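Local structure of acetamidase (Bacillus halodurans, 2II1) at residues 156-161 against 282-287; 166-171 against 219-224; 133-138 against 178-183; 75-80 against 203-208; 224-229 against 244-249. The protein probably hydrolyses carbon-nitrogen bonds of linear amides other than peptides, and binds calcium ions. One frame throughout, in Å; residues are numbered along the deposited sequence. Where two conformers were deposited one is given.

Interaction 1 (156-161 against 282-287). With CA (calcium ion), chain E.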
# COMPACT_ATOMS: atom_id res chain seq x y z
N LEU A 156 -7.49 -11.40 7.80
CA LEU A 156 -6.76 -10.79 6.67
C LEU A 156 -6.93 -9.27 6.65
O LEU A 156 -6.08 -8.56 6.11
CB LEU A 156 -7.28 -11.37 5.32
CG LEU A 156 -6.96 -12.83 4.98
CD1 LEU A 156 -7.57 -13.32 3.68
CD2 LEU A 156 -5.45 -13.08 4.92
N ASP A 157 -8.05 -8.79 7.22
CA ASP A 157 -8.43 -7.38 7.15
C ASP A 157 -8.03 -6.69 5.84
O ASP A 157 -7.29 -5.70 5.82
CB ASP A 157 -7.95 -6.63 8.40
CG ASP A 157 -8.64 -7.12 9.66
OD1 ASP A 157 -9.82 -7.55 9.56
OD2 ASP A 157 -8.03 -7.08 10.74
N THR A 158 -8.57 -7.23 4.74
CA THR A 158 -8.29 -6.77 3.38
C THR A 158 -9.55 -6.13 2.85
O THR A 158 -10.60 -6.79 2.72
CB THR A 158 -7.78 -7.99 2.52
OG1 THR A 158 -6.51 -8.41 3.02
CG2 THR A 158 -7.63 -7.67 1.04
N LYS A 159 -9.47 -4.83 2.56
CA LYS A 159 -10.63 -4.04 2.20
C LYS A 159 -11.19 -4.35 0.81
O LYS A 159 -12.32 -3.98 0.49
CB LYS A 159 -10.36 -2.52 2.38
CG LYS A 159 -9.60 -1.83 1.23
CD LYS A 159 -9.46 -0.34 1.47
CE LYS A 159 -8.68 0.30 0.33
NZ LYS A 159 -8.55 1.78 0.41
N ASP A 160 -10.40 -5.05 0.00
CA ASP A 160 -10.88 -5.48 -1.32
C ASP A 160 -11.77 -6.72 -1.23
O ASP A 160 -12.40 -7.10 -2.22
CB ASP A 160 -9.69 -5.71 -2.26
CG ASP A 160 -9.03 -4.40 -2.69
OD1 ASP A 160 -9.76 -3.52 -3.16
OD2 ASP A 160 -7.80 -4.25 -2.56
N ILE A 161 -11.85 -7.32 -0.05
CA ILE A 161 -12.81 -8.41 0.19
C ILE A 161 -14.18 -7.81 0.51
O ILE A 161 -14.55 -7.62 1.67
CB ILE A 161 -12.32 -9.38 1.28
CG1 ILE A 161 -10.95 -9.95 0.92
CG2 ILE A 161 -13.30 -10.57 1.47
CD1 ILE A 161 -10.47 -11.05 1.87
N THR A 282 -0.43 -8.40 7.01
CA THR A 282 -0.90 -8.89 5.70
C THR A 282 -0.67 -7.83 4.64
O THR A 282 -0.92 -6.67 4.88
CB THR A 282 -2.38 -9.24 5.75
OG1 THR A 282 -2.59 -10.20 6.78
CG2 THR A 282 -2.85 -9.80 4.39
N ALA A 283 -0.21 -8.27 3.47
CA ALA A 283 0.10 -7.43 2.31
C ALA A 283 -0.49 -8.10 1.09
O ALA A 283 -0.78 -9.32 1.13
CB ALA A 283 1.60 -7.28 2.14
N ARG A 284 -0.73 -7.31 0.04
CA ARG A 284 -1.18 -7.88 -1.26
C ARG A 284 -0.52 -7.23 -2.45
O ARG A 284 -0.31 -6.02 -2.47
CB ARG A 284 -2.72 -7.85 -1.44
CG ARG A 284 -3.40 -6.51 -1.36
CD ARG A 284 -4.85 -6.66 -0.90
NE ARG A 284 -5.59 -5.40 -1.10
CZ ARG A 284 -5.52 -4.34 -0.30
NH1 ARG A 284 -4.76 -4.36 0.77
NH2 ARG A 284 -6.20 -3.24 -0.59
N PHE A 285 -0.19 -8.05 -3.44
CA PHE A 285 0.27 -7.53 -4.72
C PHE A 285 -0.85 -7.63 -5.73
O PHE A 285 -1.39 -8.72 -5.95
CB PHE A 285 1.50 -8.27 -5.28
CG PHE A 285 2.23 -7.46 -6.30
CD1 PHE A 285 1.81 -7.42 -7.62
CD2 PHE A 285 3.27 -6.65 -5.91
CE1 PHE A 285 2.45 -6.60 -8.53
CE2 PHE A 285 3.92 -5.87 -6.81
CZ PHE A 285 3.51 -5.85 -8.14
N SER A 286 -1.12 -6.49 -6.39
CA SER A 286 -2.23 -6.32 -7.29
C SER A 286 -1.77 -5.96 -8.72
O SER A 286 -0.94 -5.04 -8.91
CB SER A 286 -3.16 -5.24 -6.75
OG SER A 286 -4.18 -4.92 -7.65
N LEU A 287 -2.29 -6.69 -9.70
CA LEU A 287 -2.06 -6.38 -11.11
C LEU A 287 -3.39 -6.39 -11.92
O LEU A 287 -4.22 -7.27 -11.71
CB LEU A 287 -1.07 -7.38 -11.68
CG LEU A 287 -0.57 -7.17 -13.10
CD1 LEU A 287 0.39 -5.93 -13.24
CD2 LEU A 287 0.07 -8.45 -13.59
CA CA E . -9.86 -8.11 11.95
O HOH W 1 -8.16 -7.67 13.50
O HOH W 2 -10.77 -5.97 12.74
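The backbones come closest at Leu156 and Thr282, whose CA atoms lie 6.2 Å apart, where a calcium-binding loop ending in a type I beta turn from Thr158 to Ile161 passes strand 281-288. Arg284 does most of the joining. Its chain, extended from CG to NE, slides past Thr158 in the opposite direction, placing Thr158 CG2 3.5 Å from Arg284 CD and over one face of the guanidinium. At the edge of that group, a side-on salt bridge converges on a single oxygen: Asp160 OD2 lies 2.9 Å from Arg284 NE, which meets its anti lone pair, and 2.7 Å from Arg284 NH2, which approaches from above the carboxylate plane. The two planes are 62° apart. Asp189 shares NH2, while Lys159 reaches Asp270 of the second subunit. A leucine in place of Arg284 would probably leave Asp160 and Asp189 without their cationic mate and let the Asp160 carboxylate turn. Farther back in the loop, Asp157 chelates calcium through both oxygens, OD1 at 2.5 Å and OD2 at 2.4 Å.

Interaction 2 (166-171 against 219-224)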
# COMPACT_ATOMS: atom_id res chain seq x y z
N THR A 166 -14.27 -11.82 -5.96
CA THR A 166 -14.11 -13.26 -5.81
C THR A 166 -12.87 -13.55 -4.97
O THR A 166 -11.81 -13.03 -5.28
CB THR A 166 -13.93 -13.92 -7.18
OG1 THR A 166 -15.09 -13.65 -7.97
CG2 THR A 166 -13.78 -15.37 -7.07
N VAL A 167 -13.01 -14.37 -3.92
CA VAL A 167 -11.95 -14.73 -3.00
C VAL A 167 -11.56 -16.16 -3.30
O VAL A 167 -12.42 -17.00 -3.54
CB VAL A 167 -12.44 -14.69 -1.53
CG1 VAL A 167 -11.27 -14.95 -0.57
CG2 VAL A 167 -13.09 -13.39 -1.23
N TYR A 168 -10.27 -16.45 -3.28
CA TYR A 168 -9.80 -17.84 -3.43
C TYR A 168 -9.03 -18.32 -2.19
O TYR A 168 -8.05 -17.71 -1.84
CB TYR A 168 -8.90 -17.97 -4.66
CG TYR A 168 -9.53 -17.50 -5.97
CD1 TYR A 168 -9.43 -16.17 -6.37
CD2 TYR A 168 -10.18 -18.39 -6.81
CE1 TYR A 168 -9.99 -15.73 -7.56
CE2 TYR A 168 -10.75 -17.95 -8.01
CZ TYR A 168 -10.64 -16.62 -8.37
OH TYR A 168 -11.19 -16.18 -9.55
N LEU A 169 -9.51 -19.39 -1.55
CA LEU A 169 -8.88 -20.01 -0.35
C LEU A 169 -8.51 -21.48 -0.60
O LEU A 169 -9.14 -22.12 -1.43
CB LEU A 169 -9.81 -19.96 0.85
CG LEU A 169 -10.14 -18.57 1.40
CD1 LEU A 169 -11.19 -18.70 2.49
CD2 LEU A 169 -8.84 -17.88 1.88
N PRO A 170 -7.51 -22.02 0.12
CA PRO A 170 -7.12 -23.42 -0.07
C PRO A 170 -8.14 -24.36 0.57
O PRO A 170 -8.80 -24.02 1.56
CB PRO A 170 -5.78 -23.51 0.65
CG PRO A 170 -5.91 -22.50 1.74
CD PRO A 170 -6.69 -21.39 1.18
N VAL A 171 -8.29 -25.53 -0.02
CA VAL A 171 -8.93 -26.66 0.65
C VAL A 171 -7.80 -27.57 1.10
O VAL A 171 -7.12 -28.18 0.27
CB VAL A 171 -9.85 -27.44 -0.32
CG1 VAL A 171 -10.40 -28.74 0.33
CG2 VAL A 171 -10.97 -26.56 -0.75
N ALA A 219 -6.02 -15.46 -2.44
CA ALA A 219 -5.97 -14.51 -3.52
C ALA A 219 -7.34 -13.96 -3.80
O ALA A 219 -8.37 -14.51 -3.39
CB ALA A 219 -5.39 -15.17 -4.78
N LEU A 220 -7.36 -12.87 -4.54
CA LEU A 220 -8.62 -12.30 -4.92
C LEU A 220 -8.60 -11.64 -6.29
O LEU A 220 -7.57 -11.20 -6.78
CB LEU A 220 -9.11 -11.35 -3.80
CG LEU A 220 -8.43 -10.03 -3.51
CD1 LEU A 220 -8.93 -9.06 -4.63
CD2 LEU A 220 -8.83 -9.51 -2.11
N LYS A 221 -9.79 -11.55 -6.86
CA LYS A 221 -10.03 -10.83 -8.13
C LYS A 221 -11.23 -9.91 -7.91
O LYS A 221 -12.24 -10.35 -7.36
CB LYS A 221 -10.25 -11.84 -9.24
CG LYS A 221 -11.06 -11.37 -10.44
CD LYS A 221 -11.08 -12.41 -11.54
CE LYS A 221 -12.08 -13.54 -11.26
NZ LYS A 221 -12.63 -14.13 -12.54
N THR A 222 -11.06 -8.63 -8.28
CA THR A 222 -12.11 -7.62 -8.27
C THR A 222 -12.62 -7.51 -9.71
O THR A 222 -12.25 -8.32 -10.56
CB THR A 222 -11.57 -6.26 -7.81
OG1 THR A 222 -10.58 -5.78 -8.75
CG2 THR A 222 -10.95 -6.35 -6.41
N ASP A 223 -13.45 -6.51 -10.00
CA ASP A 223 -13.84 -6.23 -11.39
C ASP A 223 -12.65 -5.80 -12.29
O ASP A 223 -12.76 -5.86 -13.48
CB ASP A 223 -14.91 -5.12 -11.44
CG ASP A 223 -16.33 -5.64 -11.19
OD1 ASP A 223 -16.50 -6.72 -10.55
OD2 ASP A 223 -17.28 -4.96 -11.61
N THR A 224 -11.52 -5.36 -11.73
CA THR A 224 -10.43 -4.80 -12.55
C THR A 224 -9.04 -5.38 -12.29
O THR A 224 -8.15 -5.24 -13.15
CB THR A 224 -10.33 -3.28 -12.32
OG1 THR A 224 -10.32 -3.01 -10.92
CG2 THR A 224 -11.51 -2.58 -12.96
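Ala219 opens strand 219-221 as an antiparallel hydrogen-bonded pair with Tyr168 of strand 166-170: Tyr168 N lies 2.7 Å from Ala219 O, and Ala219 N returns a bond to Tyr168 O at 3.1 Å. Tyr168 has CG anti to its carbonyl carbon (chi1 -56°), and its ring turns an edge to the opposing backbone, with Tyr168 CD1 3.6 Å from Ala219 O. Leu220, in a non-hydrogen-bonded pair with Val167, sends its side chain to the other face of the sheet, and its CA makes a CA-H...O contact of 3.3 Å with Thr166 O. That same oxygen takes the N-H of Lys221, which forms the second hydrogen-bonded pair: Lys221 N to Thr166 O is 3.0 Å, and Thr166 N to Lys221 O is 2.9 Å. A bend in the Lys221 chain (chi3 79°) sets its CE, 3.3 Å from Tyr168 OH, against the phenol. A serine in place of Tyr168 would probably uncover this methylene and take from Phe215 one of its edge-to-face partners. Thr222 then leaves the strand in an ST turn, OG1 accepting from Thr224 N. In the large mixed sheet, strand 74-84 borders 166-170 on its other edge, through Val167 with Ile77 and Leu169 with Leu75, and strand 225-232 flanks 219-221, through Leu220 with Met227.

Interaction 3 (133-138 against 178-183). With CA (calcium ion), chain E; CA (calcium ion), chain F.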
# COMPACT_ATOMS: atom_id res chain seq x y z
N GLY A 133 -13.63 -9.08 7.21
CA GLY A 133 -12.30 -9.07 7.80
C GLY A 133 -11.69 -10.45 8.02
O GLY A 133 -10.47 -10.63 7.88
N VAL A 134 -12.51 -11.40 8.42
CA VAL A 134 -12.10 -12.75 8.75
C VAL A 134 -12.84 -13.68 7.81
O VAL A 134 -14.07 -13.77 7.86
CB VAL A 134 -12.43 -13.14 10.22
CG1 VAL A 134 -12.32 -14.65 10.41
CG2 VAL A 134 -11.52 -12.41 11.17
N ILE A 135 -12.09 -14.30 6.91
CA ILE A 135 -12.60 -15.35 6.05
C ILE A 135 -11.50 -16.41 5.91
O ILE A 135 -10.38 -16.08 5.59
CB ILE A 135 -13.03 -14.78 4.67
CG1 ILE A 135 -13.82 -15.85 3.88
CG2 ILE A 135 -11.83 -14.26 3.90
CD1 ILE A 135 -14.51 -15.32 2.67
N GLY A 136 -11.82 -17.69 6.15
CA GLY A 136 -10.81 -18.72 6.10
C GLY A 136 -11.34 -20.13 6.07
O GLY A 136 -12.53 -20.37 6.37
N THR A 137 -10.46 -21.04 5.66
CA THR A 137 -10.70 -22.49 5.71
C THR A 137 -9.83 -23.10 6.82
O THR A 137 -8.99 -22.41 7.41
CB THR A 137 -10.40 -23.13 4.33
OG1 THR A 137 -9.04 -22.89 3.95
CG2 THR A 137 -11.35 -22.56 3.25
N ALA A 138 -10.05 -24.38 7.13
CA ALA A 138 -9.32 -25.05 8.20
C ALA A 138 -7.89 -25.39 7.77
O ALA A 138 -7.68 -25.98 6.69
CB ALA A 138 -10.05 -26.34 8.63
N LEU A 178 -15.32 -23.69 5.77
CA LEU A 178 -15.29 -22.23 5.58
C LEU A 178 -16.04 -21.54 6.73
O LEU A 178 -17.08 -22.00 7.14
CB LEU A 178 -15.96 -21.84 4.24
CG LEU A 178 -15.99 -20.38 3.81
CD1 LEU A 178 -14.60 -19.74 3.72
CD2 LEU A 178 -16.73 -20.20 2.48
N ALA A 179 -15.47 -20.46 7.23
CA ALA A 179 -16.04 -19.69 8.34
C ALA A 179 -15.73 -18.22 8.03
O ALA A 179 -14.72 -17.93 7.40
CB ALA A 179 -15.39 -20.12 9.69
N LEU A 180 -16.61 -17.31 8.42
CA LEU A 180 -16.34 -15.91 8.16
C LEU A 180 -17.00 -15.02 9.18
O LEU A 180 -17.90 -15.44 9.89
CB LEU A 180 -16.72 -15.49 6.73
CG LEU A 180 -18.19 -15.31 6.36
CD1 LEU A 180 -18.80 -14.05 7.00
CD2 LEU A 180 -18.29 -15.28 4.86
N GLY A 181 -16.50 -13.80 9.26
CA GLY A 181 -16.88 -12.91 10.33
C GLY A 181 -16.24 -11.56 10.18
O GLY A 181 -15.68 -11.22 9.12
N ASP A 182 -16.32 -10.78 11.24
CA ASP A 182 -15.58 -9.55 11.36
C ASP A 182 -15.82 -8.60 10.21
O ASP A 182 -14.86 -8.18 9.53
CB ASP A 182 -14.08 -9.86 11.48
CG ASP A 182 -13.26 -8.64 11.78
OD1 ASP A 182 -13.72 -7.82 12.60
OD2 ASP A 182 -12.15 -8.48 11.22
N LEU A 183 -17.08 -8.23 10.03
CA LEU A 183 -17.49 -7.29 9.01
C LEU A 183 -17.16 -5.87 9.46
O LEU A 183 -17.15 -5.60 10.66
CB LEU A 183 -18.99 -7.42 8.74
CG LEU A 183 -19.57 -8.78 8.35
CD1 LEU A 183 -21.04 -8.62 7.93
CD2 LEU A 183 -18.75 -9.43 7.22
CA CA E . -9.86 -8.11 11.95
CA CA F . -12.74 -6.00 12.81
O HOH W 1 -8.16 -7.67 13.50
O HOH W 2 -10.77 -5.97 12.74
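The carboxylate of Asp182, a residue whose CB rests 3.6 Å from Val134 CG2, presents its two oxygens to two different calcium ions. OD2 of Asp182 binds one at 2.4 Å and OD1 the other at 2.1 Å; a water ligates both metals, and Asn155 and Asp157 complete the protein ligands of the first, His184 and Glu198 those of the second. CG stands anti to the backbone N (chi1 -173°), which aims the carboxylate past Gly133. A CB on Gly133 would run into Asp182 OD2. Near the metals the peptide groups are met off their planes: Gly133 N approaches Asp182 O, at 2.8 Å, from well above the carbonyl plane, and Val134 N does the same to Gly181 O. Farther along, the two bonds that link Gly136 and Ala179 are nearly collinear with their carbonyls. The strands run antiparallel at 170° in a mixed sheet, so the binuclear calcium site sits where strand 176-184 reaches the corner turned by the partner chain at Gly133. On the face bearing Ile135 and Leu180, the side chains of these two residues cross obliquely, and Ile135 CG1 lies 4.0 Å from Leu178 CD1, with Leu169 packing against both Ile135 and Leu178.

Interaction 4 (75-80 against 203-208)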
# COMPACT_ATOMS: atom_id res chain seq x y z
N LEU A 75 -11.29 -23.08 -2.98
CA LEU A 75 -12.65 -22.55 -3.07
C LEU A 75 -12.59 -21.28 -3.86
O LEU A 75 -11.66 -20.47 -3.69
CB LEU A 75 -13.24 -22.25 -1.70
CG LEU A 75 -13.58 -23.45 -0.81
CD1 LEU A 75 -14.18 -22.92 0.45
CD2 LEU A 75 -14.53 -24.45 -1.50
N GLU A 76 -13.57 -21.12 -4.74
CA GLU A 76 -13.82 -19.88 -5.45
C GLU A 76 -15.09 -19.25 -4.87
O GLU A 76 -16.17 -19.79 -5.01
CB GLU A 76 -13.98 -20.15 -6.94
CG GLU A 76 -14.34 -18.91 -7.74
CD GLU A 76 -14.60 -19.22 -9.18
OE1 GLU A 76 -15.71 -19.70 -9.48
OE2 GLU A 76 -13.72 -18.98 -10.01
N ILE A 77 -14.94 -18.13 -4.18
CA ILE A 77 -16.03 -17.57 -3.40
C ILE A 77 -16.39 -16.17 -3.88
O ILE A 77 -15.61 -15.23 -3.75
CB ILE A 77 -15.70 -17.51 -1.90
CG1 ILE A 77 -15.26 -18.90 -1.40
CG2 ILE A 77 -16.94 -16.95 -1.15
CD1 ILE A 77 -14.23 -18.88 -0.26
N GLU A 78 -17.60 -16.07 -4.42
CA GLU A 78 -18.10 -14.85 -4.99
C GLU A 78 -18.94 -14.09 -3.97
O GLU A 78 -19.99 -14.57 -3.55
CB GLU A 78 -18.91 -15.22 -6.22
CG GLU A 78 -18.04 -16.01 -7.26
CD GLU A 78 -18.76 -17.17 -7.94
OE1 GLU A 78 -19.39 -16.95 -9.00
OE2 GLU A 78 -18.67 -18.31 -7.42
N ILE A 79 -18.47 -12.93 -3.54
CA ILE A 79 -19.21 -12.11 -2.55
C ILE A 79 -20.30 -11.38 -3.34
O ILE A 79 -20.02 -10.47 -4.12
CB ILE A 79 -18.29 -11.09 -1.76
CG1 ILE A 79 -17.06 -11.79 -1.16
CG2 ILE A 79 -19.05 -10.42 -0.62
CD1 ILE A 79 -17.38 -12.91 -0.14
N LEU A 80 -21.53 -11.84 -3.17
CA LEU A 80 -22.66 -11.26 -3.90
C LEU A 80 -23.18 -10.02 -3.16
O LEU A 80 -23.53 -9.02 -3.79
CB LEU A 80 -23.76 -12.32 -4.10
CG LEU A 80 -23.34 -13.62 -4.82
CD1 LEU A 80 -24.50 -14.62 -4.93
CD2 LEU A 80 -22.80 -13.28 -6.21
N VAL A 203 -23.71 -11.94 5.16
CA VAL A 203 -22.97 -12.06 3.92
C VAL A 203 -23.71 -13.07 3.07
O VAL A 203 -24.14 -14.10 3.59
CB VAL A 203 -21.50 -12.48 4.14
CG1 VAL A 203 -20.84 -12.83 2.83
CG2 VAL A 203 -20.74 -11.37 4.79
N THR A 204 -23.89 -12.73 1.79
CA THR A 204 -24.40 -13.65 0.79
C THR A 204 -23.27 -13.93 -0.18
O THR A 204 -22.66 -13.01 -0.71
CB THR A 204 -25.64 -13.08 0.07
OG1 THR A 204 -26.66 -12.83 1.05
CG2 THR A 204 -26.19 -14.03 -0.99
N LEU A 205 -22.97 -15.21 -0.37
CA LEU A 205 -21.90 -15.63 -1.25
C LEU A 205 -22.30 -16.86 -2.05
O LEU A 205 -23.21 -17.60 -1.66
CB LEU A 205 -20.63 -15.88 -0.42
CG LEU A 205 -20.64 -16.88 0.75
CD1 LEU A 205 -20.46 -18.30 0.28
CD2 LEU A 205 -19.56 -16.58 1.73
N LYS A 206 -21.63 -17.07 -3.19
CA LYS A 206 -21.68 -18.34 -3.91
C LYS A 206 -20.33 -19.07 -3.76
O LYS A 206 -19.23 -18.46 -3.95
CB LYS A 206 -21.99 -18.07 -5.39
CG LYS A 206 -22.17 -19.32 -6.24
CD LYS A 206 -22.70 -18.98 -7.65
CE LYS A 206 -22.44 -20.13 -8.65
NZ LYS A 206 -23.37 -20.10 -9.82
N VAL A 207 -20.39 -20.34 -3.39
CA VAL A 207 -19.17 -21.11 -3.17
C VAL A 207 -18.96 -22.16 -4.26
O VAL A 207 -19.81 -23.05 -4.46
CB VAL A 207 -19.15 -21.72 -1.74
CG1 VAL A 207 -20.42 -22.53 -1.45
CG2 VAL A 207 -17.89 -22.57 -1.54
N ASN A 208 -17.83 -22.06 -4.98
CA ASN A 208 -17.47 -23.03 -6.02
C ASN A 208 -16.23 -23.79 -5.63
O ASN A 208 -15.33 -23.26 -4.99
CB ASN A 208 -17.26 -22.38 -7.39
CG ASN A 208 -18.47 -21.63 -7.86
OD1 ASN A 208 -19.59 -22.10 -7.75
ND2 ASN A 208 -18.24 -20.44 -8.39
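Glu76, with CG anti to the backbone N (chi1 176°) and an extended chain, meets Asn208, whose CG is anti to its carbonyl carbon (chi1 -58°), so that carboxylate and amide approach each other across two antiparallel strands of the large mixed sheet. Asn208 ND2 donates to Glu76 OE1 at 2.9 Å, the two planes 72° apart, although ND2 is crowded in the model and the exact bond is therefore less certain. The backbones of the same residues form a hydrogen-bonded pair, with Glu76 N 2.8 Å from Asn208 O and Asn208 N equally close to Glu76 O. Glu78 and Lys206 make the next such pair, their side chains lying side by side and pointing the same way; Lys206 then leads its ammonium group away, and the opposite charges do not touch. Ile77, Ile79 and Leu205 occupy the other face. Ile77 CG2 lies against Leu205 CB at 3.9 Å, the two side chains parallel in direction, and packing on them, Leu178 and Leu180 of strand 176-184 form the facing layer, an apolar interface between two sheets. Strand 74-84 is held between 201-210 on one edge and 166-170 on the other. At the far end the register closes on Leu80, whose N lies 2.9 Å from Thr204 O while its CB approaches the same oxygen at 3.6 Å.

Interaction 5 (224-229 against 244-249)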
# COMPACT_ATOMS: atom_id res chain seq x y z
N THR A 224 -11.52 -5.36 -11.73
CA THR A 224 -10.43 -4.80 -12.55
C THR A 224 -9.04 -5.38 -12.29
O THR A 224 -8.15 -5.24 -13.15
CB THR A 224 -10.33 -3.28 -12.32
OG1 THR A 224 -10.32 -3.01 -10.92
CG2 THR A 224 -11.51 -2.58 -12.96
N HIS A 225 -8.85 -5.99 -11.14
CA HIS A 225 -7.53 -6.48 -10.70
C HIS A 225 -7.58 -7.87 -10.13
O HIS A 225 -8.61 -8.34 -9.68
CB HIS A 225 -6.92 -5.56 -9.65
CG HIS A 225 -6.49 -4.25 -10.20
ND1 HIS A 225 -7.39 -3.23 -10.44
CD2 HIS A 225 -5.28 -3.79 -10.61
CE1 HIS A 225 -6.75 -2.20 -10.95
NE2 HIS A 225 -5.47 -2.51 -11.07
N PHE A 226 -6.42 -8.52 -10.16
CA PHE A 226 -6.20 -9.78 -9.49
C PHE A 226 -5.11 -9.50 -8.44
O PHE A 226 -4.19 -8.70 -8.68
CB PHE A 226 -5.76 -10.85 -10.50
CG PHE A 226 -5.35 -12.13 -9.86
CD1 PHE A 226 -6.31 -13.02 -9.42
CD2 PHE A 226 -4.02 -12.40 -9.63
CE1 PHE A 226 -5.93 -14.16 -8.77
CE2 PHE A 226 -3.65 -13.56 -9.00
CZ PHE A 226 -4.59 -14.43 -8.57
N MSE A 227 -5.24 -10.10 -7.26
CA MSE A 227 -4.25 -9.87 -6.21
C MSE A 227 -3.89 -11.11 -5.47
O MSE A 227 -4.76 -11.89 -5.10
CB MSE A 227 -4.80 -8.91 -5.16
CG MSE A 227 -5.54 -7.77 -5.76
SE MSE A 227 -6.06 -6.55 -4.35
CE MSE A 227 -7.35 -5.56 -5.46
N THR A 228 -2.59 -11.24 -5.21
CA THR A 228 -2.05 -12.25 -4.33
C THR A 228 -1.87 -11.68 -2.91
O THR A 228 -1.40 -10.57 -2.72
CB THR A 228 -0.74 -12.88 -4.89
OG1 THR A 228 0.23 -11.86 -5.19
CG2 THR A 228 -1.06 -13.69 -6.18
N ILE A 229 -2.29 -12.46 -1.93
CA ILE A 229 -2.23 -12.12 -0.51
C ILE A 229 -1.21 -13.00 0.28
O ILE A 229 -1.17 -14.25 0.14
CB ILE A 229 -3.63 -12.25 0.13
CG1 ILE A 229 -4.62 -11.36 -0.60
CG2 ILE A 229 -3.59 -11.83 1.58
CD1 ILE A 229 -6.05 -11.66 -0.29
N LYS A 244 6.40 -12.26 -4.47
CA LYS A 244 6.92 -13.51 -5.04
C LYS A 244 5.84 -14.46 -5.52
O LYS A 244 6.06 -15.17 -6.49
CB LYS A 244 7.83 -14.20 -4.05
CG LYS A 244 9.18 -13.48 -3.95
CD LYS A 244 10.14 -14.16 -2.98
CE LYS A 244 11.53 -13.52 -3.02
NZ LYS A 244 12.56 -14.46 -2.46
N ASN A 245 4.68 -14.46 -4.85
CA ASN A 245 3.49 -15.26 -5.25
C ASN A 245 2.91 -14.84 -6.60
O ASN A 245 2.54 -15.68 -7.45
CB ASN A 245 2.39 -15.18 -4.20
CG ASN A 245 2.73 -15.93 -2.92
OD1 ASN A 245 3.80 -16.51 -2.80
ND2 ASN A 245 1.80 -15.92 -1.95
N MSE A 246 2.83 -13.54 -6.80
CA MSE A 246 2.43 -13.01 -8.11
C MSE A 246 3.47 -13.39 -9.17
O MSE A 246 3.15 -13.94 -10.21
CB MSE A 246 2.25 -11.48 -8.05
CG MSE A 246 1.68 -10.91 -9.33
SE MSE A 246 -0.10 -11.64 -9.77
CE MSE A 246 -0.94 -10.50 -8.45
N ALA A 247 4.73 -13.10 -8.89
CA ALA A 247 5.80 -13.28 -9.88
C ALA A 247 6.00 -14.77 -10.30
O ALA A 247 6.24 -15.08 -11.47
CB ALA A 247 7.12 -12.67 -9.34
N THR A 248 5.93 -15.68 -9.34
CA THR A 248 6.11 -17.10 -9.63
C THR A 248 4.87 -17.64 -10.32
O THR A 248 4.98 -18.49 -11.19
CB THR A 248 6.47 -17.95 -8.38
OG1 THR A 248 5.42 -17.88 -7.41
CG2 THR A 248 7.78 -17.50 -7.73
N PHE A 249 3.69 -17.15 -9.95
CA PHE A 249 2.44 -17.46 -10.71
C PHE A 249 2.52 -17.10 -12.22
O PHE A 249 2.29 -17.94 -13.09
CB PHE A 249 1.23 -16.75 -10.06
CG PHE A 249 -0.02 -16.80 -10.89
CD1 PHE A 249 -0.46 -18.00 -11.44
CD2 PHE A 249 -0.76 -15.66 -11.11
CE1 PHE A 249 -1.64 -18.03 -12.23
CE2 PHE A 249 -1.92 -15.69 -11.89
CZ PHE A 249 -2.36 -16.89 -12.45
O HOH W 3 -0.90 -15.42 -2.89
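Met246, modelled as selenomethionine, reaches from helix 235-253 to the Phe226 ring on strand 225-232. Its SE lies at the ring edge, 5.2 Å from the centroid, a Met-aromatic contact, and its CE touches Phe226 CD2 at 3.8 Å. The Met246 chain leaves with CG anti to the backbone N (chi1 -173°), then bends at chi2 and chi3, which folds the methyl back toward the strand and over the Thr228 backbone. Phe249, one helical turn on, meets the same ring obliquely: Phe226 CE2 and Phe249 CE2 are 4.0 Å apart and the planes are at 49°. Thr228, next to Met246, fits against the helix, its OG1 3.5 Å from Met246 CB and its CB 3.9 Å from Asn245 CB. A hydrogen bond from Thr228 OG1 to Ala242 O, one turn earlier in the helix, holds the hydroxyl in place. Asn245 ND2 donates to a water at 2.9 Å, which lies within bonding range of Ile229 O, and Asn245 OD1 pairs with Gln241. Farther out, Phe215 meets the rings of both phenylalanines, Phe292 packs edge-to-face on Phe226, and Leu265 of helix 258-268 covers Met246. The strand and the helix that follows it are thus joined mainly by apolar and aromatic packing, with the threonine hydroxyl and asparagine amide paired to helix groups or water rather than directly to one another.

In the fold
Four of the contacts reach one large sheet. Interactions 4, 2 and 5 follow across it, with centres about 10 Å apart from 4 to 2 and from 2 to 5, and are joined by backbone bonds such as Val167 N to Ile77 O (2.7 Å) and Leu220 O to Met227 N (2.6 Å). Interaction 1 adds strand 281-288 beside 225-232, where Phe285 O lies 2.9 Å from Thr228 N, and its loop packs Ile161 on Leu220 of interaction 2. Interaction 3 backs this sheet, with Leu180 CD2 3.6 Å from Leu205 CD2 of interaction 4. Interactions 1 and 3 meet at the calcium site: Asp157 and Asp182 bind the same ion. Interaction 5 lies farthest from interaction 3, their centres about 21 Å apart.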